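Local coordinates for protein gamma-glutamyl phosphate reductase (Saccharomyces cerevisiae, PDB 1VLU) that catalyses the NADPH-dependent reduction of gamma-glutamyl phosphate to L-glutamate gamma-semialdehyde, the second step from glutamate toward proline, at residues A[108-113]-A[118-123]; A[149-154]-A[428-433]. One frame throughout, in Å; residues are numbered along the deposited sequence.

How the interactions relate
Interactions 1 and 2 are both built around strand 118-134: the first lies on its opening residues, and the second joins two segments that each pair with its middle. Interaction 1 closes a local beta hairpin; interaction 2 comes later in the chain and joins the end of helix 139-151 to 428-433, across 273 intervening residues. Their centres lie about 19 Å apart. Strand 431-439 runs antiparallel to strand 118-134, and Tyr433 packs on Lys109 and Gln122, so segment 428-433 touches the hairpin there, although Tyr433 itself takes no part in the contact with 149-154. A projecting surface hairpin is thereby connected, through one sheet, with a buried helix end.

Interaction 1: residues A[108-113]-A[118-123]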
loop_
_atom_site.group_PDB
_atom_site.type_symbol
_atom_site.label_atom_id
_atom_site.label_comp_id
_atom_site.label_asym_id
_atom_site.label_seq_id
_atom_site.Cartn_x
_atom_site.Cartn_y
_atom_site.Cartn_z
ATOM N N VAL A 108 2.495 -20.567 -19.326
ATOM C CA VAL A 108 1.340 -19.923 -19.923
ATOM C C VAL A 108 0.046 -20.494 -19.327
ATOM O O VAL A 108 -0.275 -21.667 -19.498
ATOM C CB VAL A 108 1.379 -20.030 -21.472
ATOM C CG1 VAL A 108 0.135 -19.403 -22.112
ATOM C CG2 VAL A 108 2.619 -19.353 -21.988
ATOM N N LYS A 109 -0.678 -19.644 -18.613
ATOM C CA LYS A 109 -1.928 -20.030 -17.980
ATOM C C LYS A 109 -3.098 -19.867 -18.913
ATOM O O LYS A 109 -4.072 -20.603 -18.839
ATOM C CB LYS A 109 -2.135 -19.212 -16.709
ATOM C CG LYS A 109 -1.834 -19.981 -15.419
ATOM C CD LYS A 109 -0.457 -20.675 -15.417
ATOM C CE LYS A 109 -0.533 -22.165 -15.772
ATOM N NZ LYS A 109 -1.053 -22.973 -14.643
HETATM N N MSE A 110 -2.982 -18.898 -19.807
HETATM C CA MSE A 110 -4.067 -18.503 -20.678
HETATM C C MSE A 110 -3.479 -17.842 -21.925
HETATM O O MSE A 110 -2.544 -17.057 -21.836
HETATM C CB MSE A 110 -5.018 -17.567 -19.922
HETATM C CG MSE A 110 -6.306 -17.146 -20.714
HETATM SE SE MSE A 110 -6.013 -15.410 -21.669
HETATM C CE MSE A 110 -6.185 -14.118 -20.183
ATOM N N ALA A 111 -4.010 -18.208 -23.083
ATOM C CA ALA A 111 -3.635 -17.614 -24.371
ATOM C C ALA A 111 -4.920 -17.192 -25.078
ATOM O O ALA A 111 -5.828 -18.007 -25.215
ATOM C CB ALA A 111 -2.856 -18.625 -25.231
ATOM N N ARG A 112 -5.018 -15.929 -25.498
ATOM C CA ARG A 112 -6.212 -15.461 -26.214
ATOM C C ARG A 112 -5.899 -14.680 -27.488
ATOM O O ARG A 112 -5.274 -13.629 -27.427
ATOM C CB ARG A 112 -7.133 -14.641 -25.303
ATOM C CG ARG A 112 -8.298 -14.016 -26.072
ATOM C CD ARG A 112 -9.227 -13.183 -25.198
ATOM N NE ARG A 112 -10.228 -14.027 -24.542
ATOM C CZ ARG A 112 -11.330 -14.513 -25.125
ATOM N NH1 ARG A 112 -11.616 -14.255 -26.405
ATOM N NH2 ARG A 112 -12.153 -15.274 -24.417
ATOM N N GLU A 113 -6.345 -15.203 -28.632
ATOM C CA GLU A 113 -6.185 -14.542 -29.926
ATOM C C GLU A 113 -7.139 -13.355 -30.005
ATOM O O GLU A 113 -8.334 -13.533 -30.219
ATOM C CB GLU A 113 -6.467 -15.510 -31.074
ATOM C CG GLU A 113 -5.923 -15.030 -32.407
ATOM C CD GLU A 113 -6.831 -15.357 -33.593
ATOM O OE1 GLU A 113 -7.967 -14.828 -33.652
ATOM O OE2 GLU A 113 -6.397 -16.122 -34.486
ATOM N N LEU A 118 -2.391 -10.860 -33.298
ATOM C CA LEU A 118 -2.399 -10.161 -32.019
ATOM C C LEU A 118 -2.917 -11.137 -30.962
ATOM O O LEU A 118 -4.092 -11.502 -30.964
ATOM C CB LEU A 118 -3.266 -8.892 -32.096
ATOM C CG LEU A 118 -3.371 -7.926 -30.899
ATOM C CD1 LEU A 118 -2.073 -7.163 -30.671
ATOM C CD2 LEU A 118 -4.533 -6.952 -31.129
ATOM N N THR A 119 -2.026 -11.567 -30.074
ATOM C CA THR A 119 -2.334 -12.597 -29.093
ATOM C C THR A 119 -1.958 -12.145 -27.688
ATOM O O THR A 119 -0.893 -11.569 -27.481
ATOM C CB THR A 119 -1.596 -13.904 -29.445
ATOM O OG1 THR A 119 -1.849 -14.232 -30.819
ATOM C CG2 THR A 119 -2.062 -15.067 -28.567
ATOM N N LEU A 120 -2.852 -12.412 -26.735
ATOM C CA LEU A 120 -2.653 -12.110 -25.328
ATOM C C LEU A 120 -2.297 -13.392 -24.557
ATOM O O LEU A 120 -2.896 -14.450 -24.779
ATOM C CB LEU A 120 -3.916 -11.464 -24.750
ATOM C CG LEU A 120 -4.098 -11.307 -23.233
ATOM C CD1 LEU A 120 -3.216 -10.224 -22.656
ATOM C CD2 LEU A 120 -5.550 -11.005 -22.895
ATOM N N TYR A 121 -1.304 -13.300 -23.682
ATOM C CA TYR A 121 -0.948 -14.410 -22.824
ATOM C C TYR A 121 -0.988 -14.002 -21.377
ATOM O O TYR A 121 -0.634 -12.883 -21.019
ATOM C CB TYR A 121 0.443 -14.945 -23.130
ATOM C CG TYR A 121 0.636 -15.417 -24.533
ATOM C CD1 TYR A 121 0.373 -16.741 -24.883
ATOM C CD2 TYR A 121 1.108 -14.546 -25.523
ATOM C CE1 TYR A 121 0.557 -17.192 -26.202
ATOM C CE2 TYR A 121 1.294 -14.987 -26.849
ATOM C CZ TYR A 121 1.021 -16.308 -27.169
ATOM O OH TYR A 121 1.202 -16.742 -28.457
ATOM N N GLN A 122 -1.435 -14.922 -20.542
ATOM C CA GLN A 122 -1.271 -14.765 -19.114
ATOM C C GLN A 122 -0.209 -15.777 -18.692
ATOM O O GLN A 122 -0.359 -16.974 -18.893
ATOM C CB GLN A 122 -2.590 -14.955 -18.386
ATOM C CG GLN A 122 -2.510 -14.759 -16.896
ATOM C CD GLN A 122 -3.790 -15.167 -16.195
ATOM O OE1 GLN A 122 -4.544 -15.988 -16.685
ATOM N NE2 GLN A 122 -4.035 -14.586 -15.037
ATOM N N VAL A 123 0.891 -15.260 -18.158
ATOM C CA VAL A 123 2.111 -16.037 -17.903
ATOM C C VAL A 123 2.427 -15.924 -16.394
ATOM O O VAL A 123 2.304 -14.840 -15.809
ATOM C CB VAL A 123 3.297 -15.529 -18.813
ATOM C CG1 VAL A 123 4.487 -16.423 -18.709
ATOM C CG2 VAL A 123 2.888 -15.446 -20.324
#
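Val108 to Glu113 and Leu118 to Val123 face each other as the antiparallel arms of a beta hairpin, the axes of the two segments approaching to 4.6 Å. Arg112 and Leu120 form a hydrogen-bonded pair: Arg112 N gives to Leu120 O at 2.7 Å, and Leu120 N returns a nearly straight bond to Arg112 O (178° at the hydrogen). Further along, Gln122 N binds Met110 O at 2.7 Å. The register then slips by one residue in a classic beta bulge, where Lys109 and Met110 both face Gln122. Gln122 O takes a short bond from Lys109 N, nearly in line with its C=O, and only a weak one from Met110 N at 3.4 Å.

One face of the hairpin carries Val108, Ala111 and Tyr121. Tyr121 has CG anti to the carbonyl carbon (chi1 -58°), which lays the ring beside the opposite strand; Val108 CG1 meets its edge at CD1, at 3.8 Å, while Ala111 CB approaches CD1 and CE1 obliquely. On the other face, Gln122 crosses Met110, a selenomethionine, at about a right angle, bringing Gln122 OE1 to 3.6 Å from Met110 CB. The Met110 chain then bends, and its CE comes within 4.2 Å of Leu120 CD2, a loose apolar touch near the protein surface.

Strand 118-134 is flanked by two partners here, because Thr119, Tyr121 and Val123 make backbone hydrogen bonds to Arg438, Gln436 and Gln434 of strand 431-439. The side chains of Lys109 and Gln122 also rest on Tyr433 of that strand. Leu118 packs on Ala396 of the second subunit, consistent with the projecting hairpin by which aldehyde dehydrogenase relatives associate, while helix 87-100 precedes the hairpin and helix 139-151 follows it.

Interaction 2: residues A[149-154]-A[428-433]; sequences IKSGNA and DGLVSY
The carboxamide of Asn153 is the flat group that meets Leu430, and it does so through its nitrogen. Leu430 O lies close to the amide plane, 3.0 Å from Asn153 ND2, and the bond is fairly straight (162° at the hydrogen). Relative to the Leu430 carbonyl plane the donor is tilted by 32°. Ser151 OG, 2.8 Å from the same ND2, sits somewhat beyond the opposite side of the amide plane, and this second bond is more bent. Leu430 CB, 3.9 Å from ND2, lies over the side on which its own carbonyl oxygen is found.

Asn153 CG stands beside the backbone N (chi1 -68°), and this directs the amide from the loop toward 428-433. Ser151 OG, by contrast, is turned between its backbone N and carbonyl carbon, where it reaches 4.1 Å from Leu430 CB and also bonds Leu147 O in the preceding helical turn. Between them Gly152, with positive phi, closes helix 139-151 in a Schellman motif; the chain turns there, and the side chains of Ser151 and Asn153 come together at Asn153 ND2.

At the other end of the amide, Asn153 OD1 accepts from Gly128 N of strand 118-134. Replacing Asn153 by an alanine removes the amide, which would probably leave Gly128 N and Leu430 O short of a side-chain partner and Ser151 OG without its amide donor. In this buried setting a single neutral amide thus serves three polar groups, joining helix end, central strand and C-terminal segment by hydrogen bonds rather than by extensive apolar packing.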
loop_
_atom_site.group_PDB
_atom_site.type_symbol
_atom_site.label_atom_id
_atom_site.label_comp_id
_atom_site.label_asym_id
_atom_site.label_seq_id
_atom_site.Cartn_x
_atom_site.Cartn_y
_atom_site.Cartn_z
ATOM N N ILE A 149 13.796 -19.477 -4.381
ATOM C CA ILE A 149 14.737 -19.493 -5.477
ATOM C C ILE A 149 14.082 -20.178 -6.669
ATOM O O ILE A 149 14.143 -19.668 -7.769
ATOM C CB ILE A 149 16.060 -20.168 -5.065
ATOM C CG1 ILE A 149 16.843 -19.237 -4.136
ATOM C CG2 ILE A 149 16.883 -20.595 -6.310
ATOM C CD1 ILE A 149 17.658 -19.983 -3.082
ATOM N N LYS A 150 13.412 -21.300 -6.424
ATOM C CA LYS A 150 12.684 -22.022 -7.459
ATOM C C LYS A 150 11.646 -21.162 -8.192
ATOM O O LYS A 150 11.523 -21.221 -9.422
ATOM C CB LYS A 150 12.018 -23.259 -6.850
ATOM C CG LYS A 150 11.415 -24.245 -7.847
ATOM C CD LYS A 150 12.419 -24.718 -8.874
ATOM C CE LYS A 150 11.831 -25.860 -9.696
ATOM N NZ LYS A 150 12.801 -26.229 -10.748
ATOM N N SER A 151 10.895 -20.370 -7.444
ATOM C CA SER A 151 9.869 -19.538 -8.038
ATOM C C SER A 151 10.347 -18.169 -8.513
ATOM O O SER A 151 9.560 -17.395 -9.031
ATOM C CB SER A 151 8.665 -19.422 -7.103
ATOM O OG SER A 151 8.977 -18.736 -5.924
ATOM N N GLY A 152 11.635 -17.871 -8.359
ATOM C CA GLY A 152 12.219 -16.619 -8.865
ATOM C C GLY A 152 12.010 -15.407 -7.969
ATOM O O GLY A 152 12.188 -14.266 -8.411
ATOM N N ASN A 153 11.644 -15.654 -6.704
ATOM C CA ASN A 153 11.439 -14.601 -5.708
ATOM C C ASN A 153 12.645 -14.451 -4.813
ATOM O O ASN A 153 13.246 -15.436 -4.431
ATOM C CB ASN A 153 10.271 -14.932 -4.768
ATOM C CG ASN A 153 8.954 -14.915 -5.443
ATOM O OD1 ASN A 153 8.473 -13.869 -5.842
ATOM N ND2 ASN A 153 8.328 -16.079 -5.546
ATOM N N ALA A 154 12.971 -13.220 -4.448
ATOM C CA ALA A 154 13.942 -12.994 -3.407
ATOM C C ALA A 154 13.198 -13.097 -2.085
ATOM O O ALA A 154 11.995 -12.811 -2.028
ATOM C CB ALA A 154 14.613 -11.640 -3.569
ATOM N N ASP A 428 2.029 -22.127 -4.226
ATOM C CA ASP A 428 0.704 -21.566 -4.512
ATOM C C ASP A 428 0.704 -20.042 -4.626
ATOM O O ASP A 428 0.526 -19.487 -5.725
ATOM C CB ASP A 428 -0.330 -22.013 -3.449
ATOM C CG ASP A 428 -0.257 -23.511 -3.130
ATOM O OD1 ASP A 428 0.639 -23.925 -2.346
ATOM O OD2 ASP A 428 -1.116 -24.265 -3.645
ATOM N N GLY A 429 0.910 -19.383 -3.489
ATOM C CA GLY A 429 0.712 -17.946 -3.401
ATOM C C GLY A 429 1.984 -17.161 -3.623
ATOM O O GLY A 429 2.048 -15.982 -3.293
ATOM N N LEU A 430 2.981 -17.815 -4.211
ATOM C CA LEU A 430 4.282 -17.207 -4.458
ATOM C C LEU A 430 4.502 -16.808 -5.926
ATOM O O LEU A 430 5.447 -16.080 -6.233
ATOM C CB LEU A 430 5.416 -18.119 -3.957
ATOM C CG LEU A 430 5.404 -18.719 -2.539
ATOM C CD1 LEU A 430 6.779 -19.286 -2.175
ATOM C CD2 LEU A 430 4.982 -17.736 -1.480
ATOM N N VAL A 431 3.634 -17.275 -6.829
ATOM C CA VAL A 431 3.659 -16.842 -8.244
ATOM C C VAL A 431 2.463 -15.940 -8.532
ATOM O O VAL A 431 1.333 -16.259 -8.137
ATOM C CB VAL A 431 3.670 -18.045 -9.290
ATOM C CG1 VAL A 431 4.497 -19.243 -8.783
ATOM C CG2 VAL A 431 2.271 -18.501 -9.625
ATOM N N SER A 432 2.702 -14.823 -9.211
ATOM C CA SER A 432 1.619 -14.000 -9.720
ATOM C C SER A 432 1.534 -14.127 -11.244
ATOM O O SER A 432 1.964 -15.121 -11.822
ATOM C CB SER A 432 1.736 -12.537 -9.257
ATOM O OG SER A 432 2.824 -11.850 -9.873
ATOM N N TYR A 433 0.926 -13.147 -11.883
ATOM C CA TYR A 433 0.669 -13.217 -13.315
ATOM C C TYR A 433 1.114 -11.946 -13.966
ATOM O O TYR A 433 1.051 -10.870 -13.352
ATOM C CB TYR A 433 -0.814 -13.391 -13.593
ATOM C CG TYR A 433 -1.325 -14.733 -13.202
ATOM C CD1 TYR A 433 -0.785 -15.888 -13.764
ATOM C CD2 TYR A 433 -2.359 -14.861 -12.284
ATOM C CE1 TYR A 433 -1.254 -17.149 -13.420
ATOM C CE2 TYR A 433 -2.853 -16.129 -11.930
ATOM C CZ TYR A 433 -2.292 -17.270 -12.505
ATOM O OH TYR A 433 -2.764 -18.527 -12.175
#